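Local coordinates for protein ribosomal RNA small subunit methyltransferase Nep1 (Archaeoglobus fulgidus, PDB 3O7B) that probably methylates N1 of a specific pseudouridine in 16S ribosomal RNA, with S-adenosylmethionine as methyl donor, during biogenesis of the small ribosomal subunit, at residues L96-P101 with F105-H110; V133-K138 with T151-K156; E183-D188 with C233-V238. All coordinates share one frame; numbering follows the deposited sequence. Where two conformers were deposited one is given.

Contact 1: L96-P101 with F105-H110; sequences LLLDSP and FEVYVH
Leu97 and Leu98, near the C-terminal end of helix 87-98, pack on Phe105 and Val107 of strand 105-111 at the close of a beta-alpha-beta crossover: the strand runs parallel to its neighbour 28-35, and the helix lies between the two in sequence. Leu97 works as a fork. With its CG anti to the backbone N (chi1 -175°), CD1 and CG lie against Phe105, while CD2 reaches on to Val107 and still borders the ring. CD1 lies 3.7 Å from Phe105 CZ, and CG is equally near to Phe105 CE1 at 3.7 Å, in an oblique approach as the two side chains slide past each other in opposite directions. The other methyl meets the valine tip to tip, Leu97 CD2 standing 3.8 Å from Val107 CG2. That same valine methyl takes a second, looser touch from Leu98 CD2 at 4.1 Å and also lies in the plane of the Phe105 ring, at its edge. The carbonyl oxygen Leu97 O sits at the ring edge too, 3.9 Å from Phe105 CZ. An alanine here lacks CG and both methyls, which would probably leave a gap beside the Phe105 ring and Val107 CG2 without its tip-to-tip partner. Ser100 OG comes to the ring edge near Phe105 CE2, but its polar partners are Glu236 of helix 224-239 and the backbone N of Leu102. Phe30 and Phe32 of strand 28-35 and Leu232 of helix 224-239 touch Leu97 as well. No hydrogen bond links the two segments, so helix and strand are held here by shape and apolar burial, while the hydroxyl within the contact is satisfied by residues beyond it.

Contact 2: V133-K138 with T151-K156; sequences VGLMEK and TLIEFK
Leu135 and Ile153 reach toward each other tip to tip, the methyl CD2 of the leucine lying 4.0 Å from CD1 of the isoleucine. Neither is bent on the way: Leu135 has CG anti to its backbone N (chi1 -177°), and in Ile153 the CG1-CD1 bond runs on in extended form (chi2 173°), which carries CD1 out toward the helix. Met136 adds a second methyl beside the first, its CE standing 4.3 Å from Ile153 CD1, so that one isoleucine tip is met by two adjacent side chains of helix 129-142. The methionine comes by a bent route (chi2 -59°), and it is the methyl, with the sulfur farther back, that makes the touch. On Ile153 the CG1 branch alone takes part; CG2 stays farther from both helix residues. The contact packs that helix on the sheet near its outer end, where strands 144-147 and 150-156 form an antiparallel hairpin. Leu152 and Ile153 both face Ile145 across this hairpin, a classic beta bulge, and the chain turns a corner there. Ile145 also touches Leu135, while Leu139 of the same helix and Ile117 of strand 116-119 pack on Ile153.

Contact 3: E183-D188 with C233-V238; sequences ELLDGD and CEYERV
Leu185 is the side chain that the chain leaving helix 181-184 sets against helix 224-239, the C-terminal helix of the SPOUT methyltransferase fold, whose trefoil-knotted cofactor-binding half contains both segments. It is the first residue after helix 181-184 to depart from helical backbone angles, and from that position its CB points toward the helix opposite. CG lies anti to the carbonyl carbon (chi1 -43°), and from it the two methyls take different courses. CD2 arrives at the edge of the Tyr235 ring, near the ring plane. CD1 goes deeper, against the backbone of the helix: it lies 3.4 Å from Tyr235 CA, a close fit, and 3.5 Å from Tyr235 N. Around the same methyl stand the carbonyl oxygen Glu234 O at 3.6 Å and the side-chain carbon Tyr235 CB at 4.1 Å, with Val238 CG2 at a looser 4.4 Å one turn on. The leucine's own carbonyl joins in, since Leu185 O is 3.4 Å from Val238 CG1, a van der Waals touch with no hydrogen bond. Leu170 of strand 168-172 also packs on the Leu185 side chain, and the side chain of Phe172, which binds the cofactor, is about 5 Å from it. The far side of helix 224-239 faces the dimer partner, where Cys233 forms a disulfide with Cys233 of the second subunit. Tyr235 meets Phe30 edge-to-face, and its hydroxyl is hydrogen-bonded to Asp104. Of the Glu234 side chain, only CB comes near the leucine; the bent chain turns the carboxylate to Arg237 of the next turn, placing OE1 over the centre of one guanidinium face while OE2 makes a 2.8 Å salt bridge with Arg237 NH2.

The three contacts follow one another along the chain without overlap. Contacts 1 and 2 have centres about 15 Å apart and nearest atoms about 5 Å apart; their strands, 105-111 and 150-156, lie in the same sheet with 116-119 between them. Contacts 1 and 3, also about 15 Å between centres, do touch: Phe105 CB packs 3.6 Å from Tyr235 OH, and both contacts reach the second subunit. Contacts 2 and 3 are about 29 Å apart by their centres. Contact 1 thus sits between contact 2, where helix 129-142 lies on the outer hairpin and neither segment touches another chain, and the cofactor-binding, dimer-forming side around helix 224-239.

Contact 1: L96-P101 with F105-H110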
loop_
_atom_site.group_PDB
_atom_site.type_symbol
_atom_site.label_atom_id
_atom_site.label_comp_id
_atom_site.label_asym_id
_atom_site.label_seq_id
_atom_site.Cartn_x
_atom_site.Cartn_y
_atom_site.Cartn_z
ATOM N N LEU A 96 -2.572 -4.247 -3.718
ATOM C CA LEU A 96 -1.529 -5.126 -4.206
ATOM C C LEU A 96 -2.111 -6.392 -4.824
ATOM O O LEU A 96 -1.727 -6.804 -5.910
ATOM C CB LEU A 96 -0.557 -5.483 -3.090
ATOM C CG LEU A 96 0.487 -6.536 -3.439
ATOM C CD1 LEU A 96 1.284 -6.141 -4.715
ATOM C CD2 LEU A 96 1.405 -6.710 -2.277
ATOM N N LEU A 97 -3.011 -7.037 -4.088
ATOM C CA LEU A 97 -3.570 -8.284 -4.564
ATOM C C LEU A 97 -4.268 -8.117 -5.920
ATOM O O LEU A 97 -4.049 -8.907 -6.846
ATOM C CB LEU A 97 -4.558 -8.820 -3.514
ATOM C CG LEU A 97 -5.107 -10.197 -3.871
ATOM C CD1 LEU A 97 -4.009 -11.277 -3.866
ATOM C CD2 LEU A 97 -6.200 -10.567 -2.898
ATOM N N LEU A 98 -5.091 -7.080 -6.041
ATOM C CA LEU A 98 -5.854 -6.896 -7.265
ATOM C C LEU A 98 -4.977 -6.457 -8.446
ATOM O O LEU A 98 -5.390 -6.608 -9.606
ATOM C CB LEU A 98 -7.023 -5.955 -7.034
ATOM C CG LEU A 98 -8.108 -6.494 -6.079
ATOM C CD1 LEU A 98 -8.981 -5.341 -5.601
ATOM C CD2 LEU A 98 -8.941 -7.519 -6.787
ATOM N N ASP A 99 -3.780 -5.949 -8.144
ATOM C CA ASP A 99 -2.789 -5.598 -9.189
ATOM C C ASP A 99 -2.154 -6.832 -9.844
ATOM O O ASP A 99 -1.475 -6.720 -10.868
ATOM C CB ASP A 99 -1.654 -4.748 -8.587
ATOM C CG ASP A 99 -2.055 -3.291 -8.293
ATOM O OD1 ASP A 99 -3.129 -2.801 -8.732
ATOM O OD2 ASP A 99 -1.252 -2.607 -7.590
ATOM N N SER A 100 -2.317 -8.006 -9.240
ATOM C CA SER A 100 -1.761 -9.247 -9.795
ATOM C C SER A 100 -2.290 -9.496 -11.208
ATOM O O SER A 100 -3.477 -9.292 -11.475
ATOM C CB SER A 100 -2.127 -10.451 -8.914
ATOM O OG SER A 100 -1.716 -11.665 -9.543
ATOM N N PRO A 101 -1.416 -9.973 -12.116
ATOM C CA PRO A 101 -1.936 -10.341 -13.437
ATOM C C PRO A 101 -2.695 -11.682 -13.451
ATOM O O PRO A 101 -3.330 -12.023 -14.445
ATOM C CB PRO A 101 -0.671 -10.433 -14.290
ATOM C CG PRO A 101 0.355 -10.880 -13.354
ATOM C CD PRO A 101 0.041 -10.171 -12.032
ATOM N N PHE A 105 -8.536 -16.248 -9.062
ATOM C CA PHE A 105 -9.006 -16.236 -7.693
ATOM C C PHE A 105 -10.079 -15.191 -7.444
ATOM O O PHE A 105 -10.197 -14.182 -8.154
ATOM C CB PHE A 105 -7.840 -16.097 -6.696
ATOM C CG PHE A 105 -7.042 -14.813 -6.835
ATOM C CD1 PHE A 105 -7.443 -13.655 -6.177
ATOM C CD2 PHE A 105 -5.855 -14.796 -7.569
ATOM C CE1 PHE A 105 -6.686 -12.482 -6.280
ATOM C CE2 PHE A 105 -5.087 -13.634 -7.672
ATOM C CZ PHE A 105 -5.511 -12.476 -7.040
ATOM N N GLU A 106 -10.889 -15.470 -6.442
ATOM C CA GLU A 106 -11.853 -14.530 -5.902
ATOM C C GLU A 106 -11.252 -13.820 -4.695
ATOM O O GLU A 106 -10.278 -14.307 -4.111
ATOM C CB GLU A 106 -13.137 -15.237 -5.454
ATOM C CG GLU A 106 -14.026 -15.798 -6.546
ATOM C CD GLU A 106 -15.384 -16.225 -5.976
ATOM O OE1 GLU A 106 -15.455 -17.218 -5.196
ATOM O OE2 GLU A 106 -16.393 -15.555 -6.282
ATOM N N VAL A 107 -11.857 -12.696 -4.319
ATOM C CA VAL A 107 -11.410 -11.865 -3.207
ATOM C C VAL A 107 -12.551 -11.520 -2.279
ATOM O O VAL A 107 -13.608 -11.041 -2.719
ATOM C CB VAL A 107 -10.771 -10.549 -3.731
ATOM C CG1 VAL A 107 -10.363 -9.642 -2.580
ATOM C CG2 VAL A 107 -9.589 -10.881 -4.595
ATOM N N TYR A 108 -12.354 -11.787 -0.987
ATOM C CA TYR A 108 -13.320 -11.450 0.033
ATOM C C TYR A 108 -12.688 -10.683 1.161
ATOM O O TYR A 108 -11.497 -10.874 1.464
ATOM C CB TYR A 108 -13.934 -12.721 0.650
ATOM C CG TYR A 108 -14.724 -13.560 -0.317
ATOM C CD1 TYR A 108 -16.084 -13.334 -0.488
ATOM C CD2 TYR A 108 -14.113 -14.549 -1.074
ATOM C CE1 TYR A 108 -16.830 -14.104 -1.366
ATOM C CE2 TYR A 108 -14.861 -15.333 -1.955
ATOM C CZ TYR A 108 -16.220 -15.088 -2.088
ATOM O OH TYR A 108 -17.002 -15.833 -2.961
ATOM N N VAL A 109 -13.495 -9.850 1.804
ATOM C CA VAL A 109 -13.087 -9.160 3.009
ATOM C C VAL A 109 -14.092 -9.537 4.097
ATOM O O VAL A 109 -15.299 -9.361 3.921
ATOM C CB VAL A 109 -13.057 -7.623 2.809
ATOM C CG1 VAL A 109 -12.739 -6.910 4.131
ATOM C CG2 VAL A 109 -12.037 -7.242 1.745
ATOM N N HIS A 110 -13.592 -10.110 5.193
ATOM C CA HIS A 110 -14.382 -10.383 6.377
ATOM C C HIS A 110 -14.052 -9.279 7.362
ATOM O O HIS A 110 -12.866 -9.028 7.631
ATOM C CB HIS A 110 -13.981 -11.780 6.880
ATOM C CG HIS A 110 -14.244 -12.038 8.327
ATOM N ND1 HIS A 110 -15.446 -12.516 8.821
ATOM C CD2 HIS A 110 -13.402 -11.949 9.383
ATOM C CE1 HIS A 110 -15.325 -12.688 10.130
ATOM N NE2 HIS A 110 -14.099 -12.351 10.494
#

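Contact 2: V133-K138 with T151-K156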
loop_
_atom_site.group_PDB
_atom_site.type_symbol
_atom_site.label_atom_id
_atom_site.label_comp_id
_atom_site.label_asym_id
_atom_site.label_seq_id
_atom_site.Cartn_x
_atom_site.Cartn_y
_atom_site.Cartn_z
ATOM N N VAL A 133 -11.742 5.461 1.355
ATOM C CA VAL A 133 -12.621 5.622 2.500
ATOM C C VAL A 133 -14.015 6.045 2.029
ATOM O O VAL A 133 -15.017 5.498 2.491
ATOM C CB VAL A 133 -12.035 6.624 3.514
ATOM C CG1 VAL A 133 -13.102 7.081 4.536
ATOM C CG2 VAL A 133 -10.832 5.996 4.203
ATOM N N GLY A 134 -14.097 6.980 1.093
ATOM C CA GLY A 134 -15.397 7.415 0.593
ATOM C C GLY A 134 -16.139 6.293 -0.095
ATOM O O GLY A 134 -17.369 6.166 0.048
ATOM N N LEU A 135 -15.422 5.461 -0.832
ATOM C CA LEU A 135 -16.047 4.332 -1.519
ATOM C C LEU A 135 -16.558 3.298 -0.503
ATOM O O LEU A 135 -17.651 2.748 -0.657
ATOM C CB LEU A 135 -15.068 3.690 -2.506
ATOM C CG LEU A 135 -15.649 2.541 -3.332
ATOM C CD1 LEU A 135 -16.730 3.044 -4.294
ATOM C CD2 LEU A 135 -14.555 1.857 -4.093
ATOM N N MET A 136 -15.793 3.058 0.551
ATOM C CA MET A 136 -16.246 2.154 1.614
ATOM C C MET A 136 -17.465 2.697 2.332
ATOM O O MET A 136 -18.393 1.933 2.638
ATOM C CB MET A 136 -15.123 1.876 2.609
ATOM C CG MET A 136 -13.967 1.069 2.038
ATOM S SD MET A 136 -14.419 -0.559 1.399
ATOM C CE MET A 136 -14.674 -0.191 -0.335
ATOM N N GLU A 137 -17.500 4.000 2.583
ATOM C CA GLU A 137 -18.711 4.621 3.159
ATOM C C GLU A 137 -19.925 4.404 2.261
ATOM O O GLU A 137 -21.025 4.051 2.743
ATOM C CB GLU A 137 -18.474 6.103 3.436
ATOM C CG GLU A 137 -17.491 6.287 4.593
ATOM C CD GLU A 137 -16.957 7.700 4.763
ATOM O OE1 GLU A 137 -17.234 8.553 3.892
ATOM O OE2 GLU A 137 -16.260 7.956 5.767
ATOM N N LYS A 138 -19.742 4.588 0.960
ATOM C CA LYS A 138 -20.824 4.354 0.014
ATOM C C LYS A 138 -21.252 2.881 0.018
ATOM O O LYS A 138 -22.447 2.572 -0.016
ATOM C CB LYS A 138 -20.400 4.787 -1.389
ATOM C CG LYS A 138 -21.506 4.650 -2.427
ATOM C CD LYS A 138 -21.026 5.076 -3.797
ATOM C CE LYS A 138 -22.198 5.099 -4.766
ATOM N NZ LYS A 138 -21.767 5.645 -6.083
ATOM N N THR A 151 -21.843 -6.290 -10.792
ATOM C CA THR A 151 -21.472 -5.993 -9.421
ATOM C C THR A 151 -19.957 -5.973 -9.274
ATOM O O THR A 151 -19.263 -6.884 -9.725
ATOM C CB THR A 151 -22.100 -7.010 -8.458
ATOM O OG1 THR A 151 -23.526 -6.948 -8.599
ATOM C CG2 THR A 151 -21.742 -6.653 -7.032
ATOM N N LEU A 152 -19.453 -4.890 -8.688
ATOM C CA LEU A 152 -18.026 -4.733 -8.404
ATOM C C LEU A 152 -17.679 -5.084 -6.956
ATOM O O LEU A 152 -16.652 -5.731 -6.697
ATOM C CB LEU A 152 -17.564 -3.299 -8.699
ATOM C CG LEU A 152 -17.653 -2.850 -10.158
ATOM C CD1 LEU A 152 -17.156 -1.399 -10.264
ATOM C CD2 LEU A 152 -16.863 -3.752 -11.090
ATOM N N ILE A 153 -18.517 -4.640 -6.026
ATOM C CA ILE A 153 -18.305 -4.899 -4.604
ATOM C C ILE A 153 -19.666 -5.037 -3.969
ATOM O O ILE A 153 -20.550 -4.252 -4.258
ATOM C CB ILE A 153 -17.559 -3.747 -3.893
ATOM C CG1 ILE A 153 -16.343 -3.261 -4.701
ATOM C CG2 ILE A 153 -17.181 -4.182 -2.458
ATOM C CD1 ILE A 153 -15.676 -1.990 -4.108
ATOM N N GLU A 154 -19.851 -6.040 -3.106
ATOM C CA GLU A 154 -21.154 -6.238 -2.462
ATOM C C GLU A 154 -21.064 -7.017 -1.157
ATOM O O GLU A 154 -20.299 -7.982 -1.079
ATOM C CB GLU A 154 -22.090 -6.998 -3.409
ATOM C CG GLU A 154 -23.539 -6.989 -2.964
ATOM C CD GLU A 154 -24.471 -7.696 -3.930
ATOM O OE1 GLU A 154 -24.070 -8.714 -4.538
ATOM O OE2 GLU A 154 -25.619 -7.224 -4.073
ATOM N N PHE A 155 -21.855 -6.613 -0.157
ATOM C CA PHE A 155 -22.036 -7.446 1.046
ATOM C C PHE A 155 -22.781 -8.708 0.658
ATOM O O PHE A 155 -23.743 -8.658 -0.127
ATOM C CB PHE A 155 -22.828 -6.720 2.118
ATOM C CG PHE A 155 -22.046 -5.673 2.834
ATOM C CD1 PHE A 155 -21.259 -6.006 3.921
ATOM C CD2 PHE A 155 -22.068 -4.342 2.400
ATOM C CE1 PHE A 155 -20.524 -5.028 4.600
ATOM C CE2 PHE A 155 -21.343 -3.361 3.072
ATOM C CZ PHE A 155 -20.567 -3.697 4.158
ATOM N N LYS A 156 -22.346 -9.844 1.203
ATOM C CA LYS A 156 -23.058 -11.103 0.978
ATOM C C LYS A 156 -23.743 -11.559 2.260
ATOM O O LYS A 156 -23.160 -11.449 3.346
ATOM C CB LYS A 156 -22.110 -12.195 0.484
ATOM C CG LYS A 156 -21.381 -11.873 -0.818
ATOM C CD LYS A 156 -22.319 -11.670 -2.005
ATOM C CE LYS A 156 -21.545 -11.839 -3.305
ATOM N NZ LYS A 156 -22.426 -11.829 -4.505
#

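Contact 3: E183-D188 with C233-V238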
loop_
_atom_site.group_PDB
_atom_site.type_symbol
_atom_site.label_atom_id
_atom_site.label_comp_id
_atom_site.label_asym_id
_atom_site.label_seq_id
_atom_site.Cartn_x
_atom_site.Cartn_y
_atom_site.Cartn_z
ATOM N N GLU A 183 3.065 -27.648 -2.535
ATOM C CA GLU A 183 2.096 -28.555 -1.919
ATOM C C GLU A 183 0.904 -27.782 -1.353
ATOM O O GLU A 183 -0.245 -28.206 -1.516
ATOM C CB GLU A 183 2.752 -29.406 -0.822
ATOM C CG GLU A 183 4.071 -30.084 -1.230
ATOM C CD GLU A 183 3.959 -30.920 -2.501
ATOM O OE1 GLU A 183 3.029 -31.754 -2.601
ATOM O OE2 GLU A 183 4.812 -30.744 -3.399
ATOM N N LEU A 184 1.187 -26.656 -0.697
ATOM C CA LEU A 184 0.164 -25.823 -0.054
ATOM C C LEU A 184 -0.836 -25.243 -1.039
ATOM O O LEU A 184 -2.047 -25.296 -0.818
ATOM C CB LEU A 184 0.814 -24.658 0.687
ATOM C CG LEU A 184 1.382 -24.810 2.092
ATOM C CD1 LEU A 184 1.827 -23.438 2.579
ATOM C CD2 LEU A 184 0.371 -25.415 3.051
ATOM N N LEU A 185 -0.306 -24.679 -2.120
ATOM C CA LEU A 185 -1.111 -23.974 -3.109
ATOM C C LEU A 185 -1.391 -24.886 -4.300
ATOM O O LEU A 185 -1.234 -24.489 -5.457
ATOM C CB LEU A 185 -0.410 -22.680 -3.538
ATOM C CG LEU A 185 0.238 -21.836 -2.429
ATOM C CD1 LEU A 185 1.154 -20.807 -3.040
ATOM C CD2 LEU A 185 -0.777 -21.171 -1.498
ATOM N N ASP A 186 -1.800 -26.107 -3.998
ATOM C CA ASP A 186 -2.144 -27.070 -5.000
ATOM C C ASP A 186 -3.521 -26.740 -5.522
ATOM O O ASP A 186 -3.629 -25.877 -6.352
ATOM C CB ASP A 186 -2.122 -28.485 -4.440
ATOM C CG ASP A 186 -1.789 -29.545 -5.505
ATOM O OD1 ASP A 186 -1.565 -29.149 -6.649
ATOM O OD2 ASP A 186 -1.746 -30.772 -5.217
ATOM N N GLY A 187 -4.554 -27.444 -5.045
ATOM C CA GLY A 187 -5.926 -27.320 -5.562
ATOM C C GLY A 187 -6.584 -25.983 -5.254
ATOM O O GLY A 187 -5.918 -24.949 -5.214
ATOM N N ASP A 188 -7.899 -26.009 -5.045
ATOM C CA ASP A 188 -8.640 -24.811 -4.652
ATOM C C ASP A 188 -8.292 -24.462 -3.206
ATOM O O ASP A 188 -8.583 -25.245 -2.302
ATOM C CB ASP A 188 -10.153 -25.051 -4.756
ATOM C CG ASP A 188 -10.621 -25.335 -6.180
ATOM O OD1 ASP A 188 -9.857 -25.070 -7.139
ATOM O OD2 ASP A 188 -11.769 -25.822 -6.325
ATOM N N CYS A 233 3.312 -13.690 -4.116
ATOM C CA CYS A 233 4.439 -14.114 -4.940
ATOM C C CYS A 233 4.571 -15.635 -5.035
ATOM O O CYS A 233 4.834 -16.162 -6.119
ATOM C CB CYS A 233 5.722 -13.537 -4.400
ATOM S SG CYS A 233 7.102 -13.911 -5.469
ATOM N N GLU A 234 4.407 -16.324 -3.903
ATOM C CA GLU A 234 4.473 -17.798 -3.888
ATOM C C GLU A 234 3.322 -18.401 -4.691
ATOM O O GLU A 234 3.480 -19.390 -5.417
ATOM C CB GLU A 234 4.449 -18.343 -2.457
ATOM C CG GLU A 234 5.634 -17.914 -1.593
ATOM C CD GLU A 234 6.944 -18.630 -1.911
ATOM O OE1 GLU A 234 6.993 -19.499 -2.811
ATOM O OE2 GLU A 234 7.944 -18.319 -1.236
ATOM N N TYR A 235 2.153 -17.791 -4.555
ATOM C CA TYR A 235 0.967 -18.217 -5.281
ATOM C C TYR A 235 1.170 -18.120 -6.784
ATOM O O TYR A 235 0.880 -19.060 -7.529
ATOM C CB TYR A 235 -0.210 -17.373 -4.808
ATOM C CG TYR A 235 -1.536 -17.721 -5.408
ATOM C CD1 TYR A 235 -2.402 -18.611 -4.765
ATOM C CD2 TYR A 235 -1.957 -17.120 -6.587
ATOM C CE1 TYR A 235 -3.654 -18.906 -5.312
ATOM C CE2 TYR A 235 -3.189 -17.403 -7.146
ATOM C CZ TYR A 235 -4.037 -18.294 -6.510
ATOM O OH TYR A 235 -5.257 -18.571 -7.100
ATOM N N GLU A 236 1.681 -16.980 -7.241
ATOM C CA GLU A 236 1.962 -16.792 -8.661
ATOM C C GLU A 236 3.048 -17.748 -9.169
ATOM O O GLU A 236 2.921 -18.272 -10.271
ATOM C CB GLU A 236 2.375 -15.347 -8.937
ATOM C CG GLU A 236 1.288 -14.349 -8.726
ATOM C CD GLU A 236 1.734 -12.941 -9.035
ATOM O OE1 GLU A 236 2.957 -12.702 -9.064
ATOM O OE2 GLU A 236 0.858 -12.091 -9.241
ATOM N N ARG A 237 4.098 -17.966 -8.372
ATOM C CA ARG A 237 5.165 -18.925 -8.750
ATOM C C ARG A 237 4.584 -20.277 -9.139
ATOM O O ARG A 237 4.950 -20.859 -10.173
ATOM C CB ARG A 237 6.148 -19.157 -7.607
ATOM C CG ARG A 237 7.177 -18.077 -7.376
ATOM C CD ARG A 237 8.351 -18.648 -6.572
ATOM N NE ARG A 237 8.646 -17.830 -5.399
ATOM C CZ ARG A 237 9.340 -18.242 -4.337
ATOM N NH1 ARG A 237 9.821 -19.482 -4.279
ATOM N NH2 ARG A 237 9.542 -17.416 -3.316
ATOM N N VAL A 238 3.686 -20.777 -8.297
ATOM C CA VAL A 238 3.091 -22.100 -8.474
ATOM C C VAL A 238 2.055 -22.126 -9.595
ATOM O O VAL A 238 2.024 -23.078 -10.382
ATOM C CB VAL A 238 2.438 -22.599 -7.137
ATOM C CG1 VAL A 238 1.568 -23.832 -7.356
ATOM C CG2 VAL A 238 3.496 -22.869 -6.076
#